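Local coordinates for protein ORF14 (Streptomyces clavuligerus, PDB 2WPX) that binds acetyl coenzyme A and, as a tandem GNAT protein of the clavulanic acid pathway, probably acts as an acyltransferase, at residues L90-G95 with R99-A104; D60-R65 with W106-E111; V47-F52 with A73-L78. All coordinates share one frame; numbering follows the deposited sequence.

Contact 1: residues L90-G95 with R99-A104; sequences LLVHPG and RGIGRA. With ACO (acetyl coenzyme *a), chain C.
Val-92 meets Gly-102 and Ile-101 at the point where the strand ending at residue 92 passes the start of helix 101-115. Its CG1 is anti to the backbone N (chi1 169°), which sends CG2 toward the helix, 3.5 Å from Gly-102 N and 3.9 Å from Ile-101 CG2. The two branched side chains cross obliquely, CG2 to CG2, where strand and helix come close. Val-92 also borders the cofactor, with CG1 lying 3.2 Å from the pyrophosphate oxygen O5A of acetyl coenzyme A. Leu-90, two residues back on the same side of the strand, extends CD2 to 4.2 Å from Gly-102 CA, while its CB faces the acetyl oxygen.

This is the cofactor site of the GNAT fold, and Arg-97, Gly-100 and Gly-102 fit the family's Q/R-x-x-G-x-G/A signature for the pyrophosphate. Gly-100 N gives a hydrogen bond to O2A at 2.8 Å and Gly-102 N one to O5A at 2.8 Å, so backbone amides at the helix start hold the anionic oxygens. Gly-100, the N-cap, has a positive phi of 98°, a region glycine enters easily. Gly-102 has no side chain, and one would run into the phosphate ester oxygen O6A. On the strand, Leu-90 O accepts from N4P and Val-92 N donates to O9P at 2.9 Å, so that the pantetheine arm is bonded to the backbone as a neighbouring strand would be. Arg-99 curls back, its chain bent at chi2 and chi3; Gly-95 O lies near the guanidinium plane at its edge, 2.9 Å from Arg-99 NH2, but the angle is too poor for a hydrogen bond.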
loop_
_atom_site.group_PDB
_atom_site.type_symbol
_atom_site.label_atom_id
_atom_site.label_comp_id
_atom_site.label_asym_id
_atom_site.label_seq_id
_atom_site.Cartn_x
_atom_site.Cartn_y
_atom_site.Cartn_z
ATOM N N LEU A 90 2.190 -2.587 -13.639
ATOM C CA LEU A 90 2.541 -3.121 -14.947
ATOM C C LEU A 90 1.770 -4.442 -15.114
ATOM O O LEU A 90 2.148 -5.463 -14.558
ATOM C CB LEU A 90 4.076 -3.337 -15.061
ATOM C CG LEU A 90 4.618 -3.564 -16.479
ATOM C CD1 LEU A 90 6.083 -3.211 -16.582
ATOM C CD2 LEU A 90 4.348 -5.041 -17.002
ATOM N N LEU A 91 0.710 -4.432 -15.910
ATOM C CA LEU A 91 -0.254 -5.525 -15.934
ATOM C C LEU A 91 -0.615 -5.944 -17.390
ATOM O O LEU A 91 -0.848 -5.101 -18.272
ATOM C CB LEU A 91 -1.509 -5.075 -15.166
ATOM C CG LEU A 91 -2.686 -6.018 -14.867
ATOM C CD1 LEU A 91 -3.717 -5.384 -13.997
ATOM C CD2 LEU A 91 -3.367 -6.332 -16.152
ATOM N N VAL A 92 -0.621 -7.243 -17.652
ATOM C CA VAL A 92 -0.901 -7.744 -18.991
ATOM C C VAL A 92 -2.124 -8.655 -18.842
ATOM O O VAL A 92 -2.223 -9.416 -17.868
ATOM C CB VAL A 92 0.355 -8.459 -19.562
ATOM C CG1 VAL A 92 0.069 -9.228 -20.839
ATOM C CG2 VAL A 92 1.462 -7.458 -19.852
ATOM N N HIS A 93 -3.095 -8.474 -19.727
ATOM C CA HIS A 93 -4.320 -9.278 -19.745
ATOM C C HIS A 93 -3.943 -10.771 -19.700
ATOM O O HIS A 93 -3.156 -11.261 -20.537
ATOM C CB HIS A 93 -5.151 -8.907 -21.006
ATOM C CG HIS A 93 -6.440 -9.684 -21.181
ATOM N ND1 HIS A 93 -7.653 -9.059 -21.446
ATOM C CD2 HIS A 93 -6.691 -11.020 -21.233
ATOM C CE1 HIS A 93 -8.603 -9.973 -21.583
ATOM N NE2 HIS A 93 -8.042 -11.170 -21.469
ATOM N N PRO A 94 -4.512 -11.504 -18.732
ATOM C CA PRO A 94 -4.232 -12.904 -18.417
ATOM C C PRO A 94 -4.348 -13.786 -19.619
ATOM O O PRO A 94 -3.750 -14.874 -19.612
ATOM C CB PRO A 94 -5.340 -13.317 -17.426
ATOM C CG PRO A 94 -6.277 -12.179 -17.364
ATOM C CD PRO A 94 -5.526 -10.944 -17.831
ATOM N N GLY A 95 -5.103 -13.330 -20.621
ATOM C CA GLY A 95 -5.333 -14.070 -21.857
ATOM C C GLY A 95 -4.298 -13.779 -22.903
ATOM O O GLY A 95 -4.210 -14.517 -23.882
ATOM N N ARG A 99 3.700 -13.025 -24.791
ATOM C CA ARG A 99 3.499 -12.655 -26.164
ATOM C C ARG A 99 4.359 -11.383 -26.384
ATOM O O ARG A 99 4.462 -10.845 -27.493
ATOM C CB ARG A 99 1.985 -12.419 -26.369
ATOM C CG ARG A 99 1.351 -12.953 -27.641
ATOM C CD ARG A 99 0.707 -14.301 -27.524
ATOM N NE ARG A 99 -0.231 -14.320 -26.442
ATOM C CZ ARG A 99 -0.902 -15.405 -26.055
ATOM N NH1 ARG A 99 -0.744 -16.555 -26.693
ATOM N NH2 ARG A 99 -1.730 -15.344 -25.028
ATOM N N GLY A 100 5.037 -10.933 -25.328
ATOM C CA GLY A 100 5.942 -9.777 -25.437
ATOM C C GLY A 100 5.358 -8.428 -25.003
ATOM O O GLY A 100 6.050 -7.410 -25.058
ATOM N N ILE A 101 4.095 -8.438 -24.551
ATOM C CA ILE A 101 3.370 -7.228 -24.183
ATOM C C ILE A 101 4.001 -6.608 -22.906
ATOM O O ILE A 101 4.275 -5.411 -22.827
ATOM C CB ILE A 101 1.840 -7.505 -23.966
ATOM C CG1 ILE A 101 1.200 -8.069 -25.228
ATOM C CG2 ILE A 101 1.115 -6.210 -23.492
ATOM C CD1 ILE A 101 -0.287 -8.528 -25.052
ATOM N N GLY A 102 4.245 -7.446 -21.919
ATOM C CA GLY A 102 4.950 -6.967 -20.726
ATOM C C GLY A 102 6.304 -6.367 -21.100
ATOM O O GLY A 102 6.695 -5.272 -20.607
ATOM N N ARG A 103 7.034 -7.067 -21.962
ATOM C CA ARG A 103 8.320 -6.551 -22.379
ATOM C C ARG A 103 8.191 -5.150 -22.979
ATOM O O ARG A 103 8.959 -4.235 -22.663
ATOM C CB ARG A 103 8.984 -7.467 -23.422
ATOM C CG ARG A 103 10.300 -6.907 -23.940
ATOM C CD ARG A 103 10.956 -7.907 -24.888
ATOM N NE ARG A 103 11.690 -8.960 -24.184
ATOM C CZ ARG A 103 11.252 -10.201 -23.997
ATOM N NH1 ARG A 103 10.054 -10.589 -24.477
ATOM N NH2 ARG A 103 12.036 -11.060 -23.345
ATOM N N ALA A 104 7.260 -5.017 -23.905
ATOM C CA ALA A 104 6.985 -3.744 -24.538
ATOM C C ALA A 104 6.585 -2.684 -23.464
ATOM O O ALA A 104 6.980 -1.532 -23.570
ATOM C CB ALA A 104 5.893 -3.924 -25.620
HETATM N N1A ACO C . 7.042 -17.689 -15.856
HETATM C C2A ACO C . 8.327 -17.709 -16.180
HETATM N N3A ACO C . 8.940 -16.752 -16.902
HETATM C C4A ACO C . 8.247 -15.686 -17.305
HETATM C C5A ACO C . 6.905 -15.629 -16.970
HETATM C C6A ACO C . 6.302 -16.644 -16.241
HETATM N N6A ACO C . 5.012 -16.563 -15.926
HETATM N N7A ACO C . 6.409 -14.508 -17.485
HETATM C C8A ACO C . 7.409 -13.854 -18.071
HETATM N N9A ACO C . 8.511 -14.564 -17.974
HETATM C C1B ACO C . 9.768 -14.064 -18.570
HETATM C C2B ACO C . 10.284 -14.818 -19.797
HETATM O O2B ACO C . 11.667 -14.517 -19.938
HETATM C C3B ACO C . 9.543 -14.120 -20.884
HETATM O O3B ACO C . 10.261 -14.088 -22.101
HETATM P P3B ACO C . 9.921 -15.216 -23.182
HETATM O O7A ACO C . 10.647 -15.134 -24.643
HETATM O O8A ACO C . 9.469 -16.566 -22.571
HETATM O O9A ACO C . 11.239 -15.792 -22.742
HETATM C C4B ACO C . 9.604 -12.642 -20.464
HETATM O O4B ACO C . 9.595 -12.646 -19.014
HETATM C C5B ACO C . 8.266 -12.549 -21.233
HETATM O O5B ACO C . 7.655 -11.449 -20.947
HETATM P P1A ACO C . 6.466 -10.997 -21.773
HETATM O O1A ACO C . 6.828 -9.505 -22.227
HETATM O O2A ACO C . 5.929 -11.914 -22.866
HETATM O O3A ACO C . 5.422 -11.195 -20.627
HETATM P P2A ACO C . 3.968 -10.783 -20.216
HETATM O O4A ACO C . 3.270 -12.180 -20.058
HETATM O O5A ACO C . 3.211 -9.950 -21.185
HETATM O O6A ACO C . 4.282 -10.264 -18.679
HETATM C CBP ACO C . 3.839 -10.244 -16.286
HETATM C CCP ACO C . 3.454 -9.671 -17.666
HETATM C CDP ACO C . 4.965 -11.005 -16.964
HETATM C CEP ACO C . 4.153 -8.858 -15.856
HETATM C CAP ACO C . 2.403 -10.824 -16.206
HETATM O OAP ACO C . 2.510 -12.031 -15.523
HETATM C C9P ACO C . 1.486 -9.933 -15.340
HETATM O O9P ACO C . 0.854 -9.012 -15.840
HETATM N N8P ACO C . 1.268 -10.359 -14.095
HETATM C C7P ACO C . 0.436 -9.612 -13.132
HETATM C C6P ACO C . 1.128 -8.265 -12.969
HETATM C C5P ACO C . 2.509 -8.320 -12.335
HETATM O O5P ACO C . 2.798 -9.109 -11.449
HETATM N N4P ACO C . 3.340 -7.433 -12.788
HETATM C C3P ACO C . 4.620 -7.235 -12.142
HETATM C C2P ACO C . 5.774 -7.483 -13.087
HETATM S S1P ACO C . 7.191 -7.154 -12.012
HETATM C C ACO C . 7.701 -5.673 -12.695
HETATM O O ACO C . 6.912 -5.049 -13.406
HETATM C CH3 ACO C . 9.142 -5.246 -12.410
#

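Contact 2: residues D60-R65 with W106-E111; sequences DDWVVR and WAHARE
Trp-62 of strand 57-66 presents one face of its indole to the imidazole edge of His-108 on helix 101-115. With CG anti to the carbonyl carbon (chi1 -67°), the ring rises from the strand toward the helix. CB lies at the margin of the contact, and the imidazole edge comes closer at CG, where the indole begins. It comes closest at CD2, on the bond shared by the two indole rings, with CE2 at the other end of that bond a little farther off. CD1, on the five-membered ring, stands farther from the imidazole than CG does. Next to it NE1 turns to its own strand and donates to Asp-60 OD1, a bond very short in the model and of doubtful strength. Along the six-membered ring CE3 is still close under the imidazole edge, and the gap widens toward CZ3 and CZ2. The result is a T-shaped pair: the centroids of the six-membered ring of Trp-62 and the imidazole of His-108 lie 4.6 Å apart, with the planes at 80°.

The other carboxylate oxygen of Asp-60, OD2, is bonded to His-116, just beyond the helix. Leu-112 and Pro-12 also touch Trp-62, and Phe-10 touches it and stacks on His-108, linking the pair to strand 9-12 of the GNAT fold.

A broad aromatic surface suits position 62 because it can take a ring edge while its N-H is used elsewhere. No hydrogen bond crosses the contact; dispersion and the attraction of a ring edge to a pi face join helix to strand.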
loop_
_atom_site.group_PDB
_atom_site.type_symbol
_atom_site.label_atom_id
_atom_site.label_comp_id
_atom_site.label_asym_id
_atom_site.label_seq_id
_atom_site.Cartn_x
_atom_site.Cartn_y
_atom_site.Cartn_z
ATOM N N ASP A 60 2.051 9.232 -14.433
ATOM C CA ASP A 60 2.154 9.157 -15.870
ATOM C C ASP A 60 1.506 7.767 -16.212
ATOM O O ASP A 60 2.169 6.700 -16.133
ATOM C CB ASP A 60 3.637 9.245 -16.272
ATOM C CG ASP A 60 3.836 9.565 -17.745
ATOM O OD1 ASP A 60 2.955 9.217 -18.541
ATOM O OD2 ASP A 60 4.872 10.164 -18.123
ATOM N N ASP A 61 0.213 7.771 -16.513
ATOM C CA ASP A 61 -0.571 6.509 -16.636
ATOM C C ASP A 61 -0.863 6.137 -18.084
ATOM O O ASP A 61 -1.284 6.969 -18.882
ATOM C CB ASP A 61 -1.887 6.642 -15.876
ATOM C CG ASP A 61 -1.665 6.864 -14.416
ATOM O OD1 ASP A 61 -0.625 6.350 -13.951
ATOM O OD2 ASP A 61 -2.482 7.544 -13.744
ATOM N N TRP A 62 -0.630 4.887 -18.436
ATOM C CA TRP A 62 -0.866 4.456 -19.799
ATOM C C TRP A 62 -1.617 3.132 -19.887
ATOM O O TRP A 62 -1.543 2.282 -18.986
ATOM C CB TRP A 62 0.475 4.273 -20.452
ATOM C CG TRP A 62 1.198 5.562 -20.622
ATOM C CD1 TRP A 62 1.902 6.269 -19.673
ATOM C CD2 TRP A 62 1.289 6.293 -21.825
ATOM N NE1 TRP A 62 2.445 7.405 -20.237
ATOM C CE2 TRP A 62 2.075 7.454 -21.557
ATOM C CE3 TRP A 62 0.810 6.074 -23.128
ATOM C CZ2 TRP A 62 2.363 8.403 -22.538
ATOM C CZ3 TRP A 62 1.113 7.003 -24.106
ATOM C CH2 TRP A 62 1.874 8.163 -23.803
ATOM N N VAL A 63 -2.339 2.947 -20.984
ATOM C CA VAL A 63 -2.752 1.617 -21.376
ATOM C C VAL A 63 -2.141 1.203 -22.696
ATOM O O VAL A 63 -1.640 2.037 -23.474
ATOM C CB VAL A 63 -4.303 1.449 -21.420
ATOM C CG1 VAL A 63 -4.894 1.557 -20.033
ATOM C CG2 VAL A 63 -4.929 2.427 -22.406
ATOM N N VAL A 64 -2.192 -0.098 -22.973
ATOM C CA VAL A 64 -1.757 -0.559 -24.293
ATOM C C VAL A 64 -2.916 -1.301 -24.982
ATOM O O VAL A 64 -3.631 -2.084 -24.353
ATOM C CB VAL A 64 -0.428 -1.336 -24.269
ATOM C CG1 VAL A 64 -0.570 -2.686 -23.576
ATOM C CG2 VAL A 64 0.100 -1.480 -25.704
ATOM N N ARG A 65 -3.135 -0.990 -26.251
ATOM C CA ARG A 65 -4.230 -1.582 -26.980
ATOM C C ARG A 65 -3.783 -2.493 -28.116
ATOM O O ARG A 65 -2.733 -2.306 -28.760
ATOM C CB ARG A 65 -5.161 -0.489 -27.509
ATOM C CG ARG A 65 -5.803 0.307 -26.371
ATOM C CD ARG A 65 -7.051 1.008 -26.829
ATOM N NE ARG A 65 -6.733 1.879 -27.956
ATOM C CZ ARG A 65 -7.239 3.094 -28.122
ATOM N NH1 ARG A 65 -8.086 3.629 -27.231
ATOM N NH2 ARG A 65 -6.856 3.794 -29.166
ATOM N N TRP A 106 7.573 -2.537 -20.317
ATOM C CA TRP A 106 8.762 -2.232 -19.618
ATOM C C TRP A 106 9.651 -1.305 -20.452
ATOM O O TRP A 106 10.308 -0.381 -19.914
ATOM C CB TRP A 106 9.492 -3.545 -19.374
ATOM C CG TRP A 106 10.741 -3.301 -18.706
ATOM C CD1 TRP A 106 11.970 -3.196 -19.278
ATOM C CD2 TRP A 106 10.913 -3.031 -17.313
ATOM N NE1 TRP A 106 12.932 -2.947 -18.305
ATOM C CE2 TRP A 106 12.299 -2.829 -17.095
ATOM C CE3 TRP A 106 10.039 -2.988 -16.211
ATOM C CZ2 TRP A 106 12.813 -2.555 -15.839
ATOM C CZ3 TRP A 106 10.561 -2.705 -14.955
ATOM C CH2 TRP A 106 11.934 -2.485 -14.787
ATOM N N ALA A 107 9.714 -1.556 -21.749
ATOM C CA ALA A 107 10.496 -0.701 -22.630
ATOM C C ALA A 107 9.895 0.698 -22.672
ATOM O O ALA A 107 10.624 1.693 -22.741
ATOM C CB ALA A 107 10.586 -1.298 -24.065
ATOM N N HIS A 108 8.572 0.773 -22.665
ATOM C CA HIS A 108 7.879 2.049 -22.611
ATOM C C HIS A 108 8.164 2.708 -21.234
ATOM O O HIS A 108 8.503 3.893 -21.160
ATOM C CB HIS A 108 6.374 1.831 -22.905
ATOM C CG HIS A 108 5.575 3.090 -23.031
ATOM N ND1 HIS A 108 4.522 3.384 -22.189
ATOM C CD2 HIS A 108 5.658 4.129 -23.894
ATOM C CE1 HIS A 108 4.010 4.557 -22.501
ATOM N NE2 HIS A 108 4.685 5.038 -23.527
ATOM N N ALA A 109 8.073 1.930 -20.157
ATOM C CA ALA A 109 8.507 2.395 -18.791
ATOM C C ALA A 109 9.890 3.077 -18.737
ATOM O O ALA A 109 9.986 4.204 -18.326
ATOM C CB ALA A 109 8.443 1.239 -17.737
ATOM N N ARG A 110 10.933 2.411 -19.208
ATOM C CA ARG A 110 12.256 3.029 -19.298
ATOM C C ARG A 110 12.328 4.304 -20.118
ATOM O O ARG A 110 13.033 5.265 -19.724
ATOM C CB ARG A 110 13.302 1.997 -19.749
ATOM C CG ARG A 110 13.303 0.881 -18.714
ATOM C CD ARG A 110 14.164 -0.266 -19.081
ATOM N NE ARG A 110 15.515 0.150 -19.369
ATOM C CZ ARG A 110 15.965 0.301 -20.608
ATOM N NH1 ARG A 110 15.138 0.066 -21.609
ATOM N NH2 ARG A 110 17.222 0.665 -20.847
ATOM N N GLU A 111 11.582 4.333 -21.216
ATOM C CA GLU A 111 11.418 5.555 -22.001
ATOM C C GLU A 111 10.720 6.726 -21.214
ATOM O O GLU A 111 11.171 7.887 -21.282
ATOM C CB GLU A 111 10.623 5.222 -23.255
ATOM C CG GLU A 111 10.551 6.318 -24.275
ATOM C CD GLU A 111 10.194 5.752 -25.655
ATOM O OE1 GLU A 111 9.005 5.390 -25.870
ATOM O OE2 GLU A 111 11.106 5.679 -26.527
#

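Contact 3: residues V47-F52 with A73-L78; sequences VGSLRF and ALRLAL
Ser-49 and Arg-75 supply the hydrogen bonds that tie helix 43-51 to strand 69-79. Arg-75 grips the serine end-on with two nitrogens, each taking a different atom. NH1 donates to OG over 2.8 Å with an N-H...O angle of 152°, and NH2 donates to the backbone carbonyl O of Ser-49 over 2.9 Å at 157°. The carbonyl oxygen lies almost in the guanidinium plane, but the donor sits well above the carbonyl plane, so the bond does not use an in-plane lone pair. The OG of Ser-49 is placed between its backbone N and carbonyl carbon (chi1 80°), where it can receive NH1 while also bonding to Met-46 O one turn earlier. Serine suits this place because a short hydroxyl side chain serves as acceptor and donor at once.

The ionic interaction involves a third element: NH2 also makes a salt bridge with Asp-61 OD2 on the neighbouring strand 57-66. One nitrogen is therefore shared between a carbonyl and a carboxylate.

Apolar packing covers one face of the same group. Leu-50 lays CD2 over the guanidinium, 3.6 Å from NH2 and 3.7 Å from CZ of Arg-75, offset toward the rim, and the two side chains cross at about a right angle. Leucine fits because its methyl rests on a face where no N-H points, leaving the polar edge to Ser-49. Trp-24 of helix 18-33 also touches Arg-75.

Reach explains the arginine. From strand 69-79, which lies between strands 57-66 and 84-92, its long chain spans to the helix, bending at chi3 to turn the guanidinium toward Ser-49. A buried positive charge would be costly alone; here the Asp-61 carboxylate probably offsets it, and the two bonds, with the salt bridge, hold the guanidinium's rotation and tie helix to strand.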
loop_
_atom_site.group_PDB
_atom_site.type_symbol
_atom_site.label_atom_id
_atom_site.label_comp_id
_atom_site.label_asym_id
_atom_site.label_seq_id
_atom_site.Cartn_x
_atom_site.Cartn_y
_atom_site.Cartn_z
ATOM N N VAL A 47 -10.416 4.756 -9.896
ATOM C CA VAL A 47 -10.659 5.894 -10.722
ATOM C C VAL A 47 -10.195 7.128 -9.986
ATOM O O VAL A 47 -9.642 8.038 -10.594
ATOM C CB VAL A 47 -12.155 6.022 -11.153
ATOM C CG1 VAL A 47 -12.379 7.402 -11.884
ATOM C CG2 VAL A 47 -12.574 4.809 -12.031
ATOM N N GLY A 48 -10.386 7.169 -8.679
ATOM C CA GLY A 48 -9.884 8.300 -7.946
ATOM C C GLY A 48 -8.378 8.248 -7.943
ATOM O O GLY A 48 -7.752 9.302 -7.822
ATOM N N SER A 49 -7.787 7.050 -8.069
ATOM C CA SER A 49 -6.319 6.980 -8.102
ATOM C C SER A 49 -5.718 7.638 -9.365
ATOM O O SER A 49 -4.492 7.877 -9.431
ATOM C CB SER A 49 -5.788 5.560 -7.972
ATOM O OG SER A 49 -5.859 4.869 -9.211
ATOM N N LEU A 50 -6.555 7.963 -10.340
ATOM C CA LEU A 50 -6.070 8.650 -11.540
ATOM C C LEU A 50 -6.135 10.159 -11.350
ATOM O O LEU A 50 -5.417 10.894 -12.037
ATOM C CB LEU A 50 -6.933 8.296 -12.775
ATOM C CG LEU A 50 -7.002 6.845 -13.216
ATOM C CD1 LEU A 50 -8.143 6.703 -14.254
ATOM C CD2 LEU A 50 -5.644 6.379 -13.771
ATOM N N ARG A 51 -7.000 10.611 -10.435
ATOM C CA ARG A 51 -7.302 12.021 -10.308
ATOM C C ARG A 51 -6.521 12.683 -9.160
ATOM O O ARG A 51 -6.192 13.884 -9.185
ATOM C CB ARG A 51 -8.809 12.182 -10.111
ATOM C CG ARG A 51 -9.679 11.562 -11.263
ATOM C CD ARG A 51 -11.073 12.257 -11.398
ATOM N NE ARG A 51 -11.929 11.876 -10.285
ATOM C CZ ARG A 51 -12.893 12.622 -9.745
ATOM N NH1 ARG A 51 -13.161 13.860 -10.178
ATOM N NH2 ARG A 51 -13.585 12.119 -8.736
ATOM N N PHE A 52 -6.219 11.852 -8.161
ATOM C CA PHE A 52 -5.717 12.304 -6.870
ATOM C C PHE A 52 -4.483 11.530 -6.504
ATOM O O PHE A 52 -4.574 10.401 -6.058
ATOM C CB PHE A 52 -6.764 12.095 -5.797
ATOM C CG PHE A 52 -8.082 12.689 -6.131
ATOM C CD1 PHE A 52 -9.141 11.892 -6.479
ATOM C CD2 PHE A 52 -8.265 14.063 -6.083
ATOM C CE1 PHE A 52 -10.407 12.488 -6.781
ATOM C CE2 PHE A 52 -9.478 14.634 -6.380
ATOM C CZ PHE A 52 -10.556 13.840 -6.732
ATOM N N ALA A 73 -1.509 -2.304 -19.089
ATOM C CA ALA A 73 -1.525 -0.987 -18.482
ATOM C C ALA A 73 -0.181 -0.785 -17.834
ATOM O O ALA A 73 0.388 -1.712 -17.308
ATOM C CB ALA A 73 -2.620 -0.920 -17.448
ATOM N N LEU A 74 0.331 0.426 -17.911
ATOM C CA LEU A 74 1.548 0.783 -17.198
ATOM C C LEU A 74 1.327 2.047 -16.387
ATOM O O LEU A 74 0.895 3.013 -16.938
ATOM C CB LEU A 74 2.651 1.087 -18.214
ATOM C CG LEU A 74 3.933 1.750 -17.708
ATOM C CD1 LEU A 74 4.774 0.758 -16.923
ATOM C CD2 LEU A 74 4.722 2.345 -18.904
ATOM N N ARG A 75 1.656 2.069 -15.111
ATOM C CA ARG A 75 1.473 3.296 -14.335
ATOM C C ARG A 75 2.779 3.621 -13.638
ATOM O O ARG A 75 3.327 2.779 -12.930
ATOM C CB ARG A 75 0.359 3.115 -13.288
ATOM C CG ARG A 75 -1.023 2.655 -13.867
ATOM C CD ARG A 75 -2.222 3.021 -12.883
ATOM N NE ARG A 75 -2.304 4.464 -12.558
ATOM C CZ ARG A 75 -3.015 4.938 -11.542
ATOM N NH1 ARG A 75 -3.714 4.093 -10.792
ATOM N NH2 ARG A 75 -3.034 6.236 -11.274
ATOM N N LEU A 76 3.280 4.837 -13.842
ATOM C CA LEU A 76 4.444 5.307 -13.123
ATOM C C LEU A 76 4.085 6.335 -12.108
ATOM O O LEU A 76 3.225 7.173 -12.351
ATOM C CB LEU A 76 5.438 5.965 -14.063
ATOM C CG LEU A 76 6.205 5.008 -14.957
ATOM C CD1 LEU A 76 7.435 5.733 -15.432
ATOM C CD2 LEU A 76 6.542 3.672 -14.270
ATOM N N ALA A 77 4.791 6.329 -10.990
ATOM C CA ALA A 77 4.650 7.432 -10.017
ATOM C C ALA A 77 5.982 8.102 -9.980
ATOM O O ALA A 77 7.006 7.439 -9.873
ATOM C CB ALA A 77 4.240 6.905 -8.606
ATOM N N LEU A 78 5.977 9.421 -10.108
ATOM C CA LEU A 78 7.228 10.168 -10.139
ATOM C C LEU A 78 7.292 11.060 -8.922
ATOM O O LEU A 78 6.624 12.096 -8.883
ATOM C CB LEU A 78 7.342 11.037 -11.415
ATOM C CG LEU A 78 7.378 10.368 -12.807
ATOM C CD1 LEU A 78 8.364 9.240 -12.944
ATOM C CD2 LEU A 78 6.024 9.949 -13.230
#

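Overall arrangement
All three contacts belong to the N-terminal GNAT region. Contacts 1 and 3 are buried, whereas contact 2 lies nearer the surface. Contacts 1 and 2 share helix 101-115 and touch through Ile-101 with Val-64 and Leu-90 with Trp-106. Contact 3 instead brings helix 43-51 to strand 69-79, the sheet neighbour of strands 57-66 and 84-92. Leu-74 of that strand packs on Leu-90 and His-108, linking the three. The chemistry changes accordingly: cofactor-gripping backbone amides with branched aliphatic side chains and glycines in contact 1, an aromatic pair in contact 2, and an arginine network in contact 3, coupled to strand 57-66 through Asp-61.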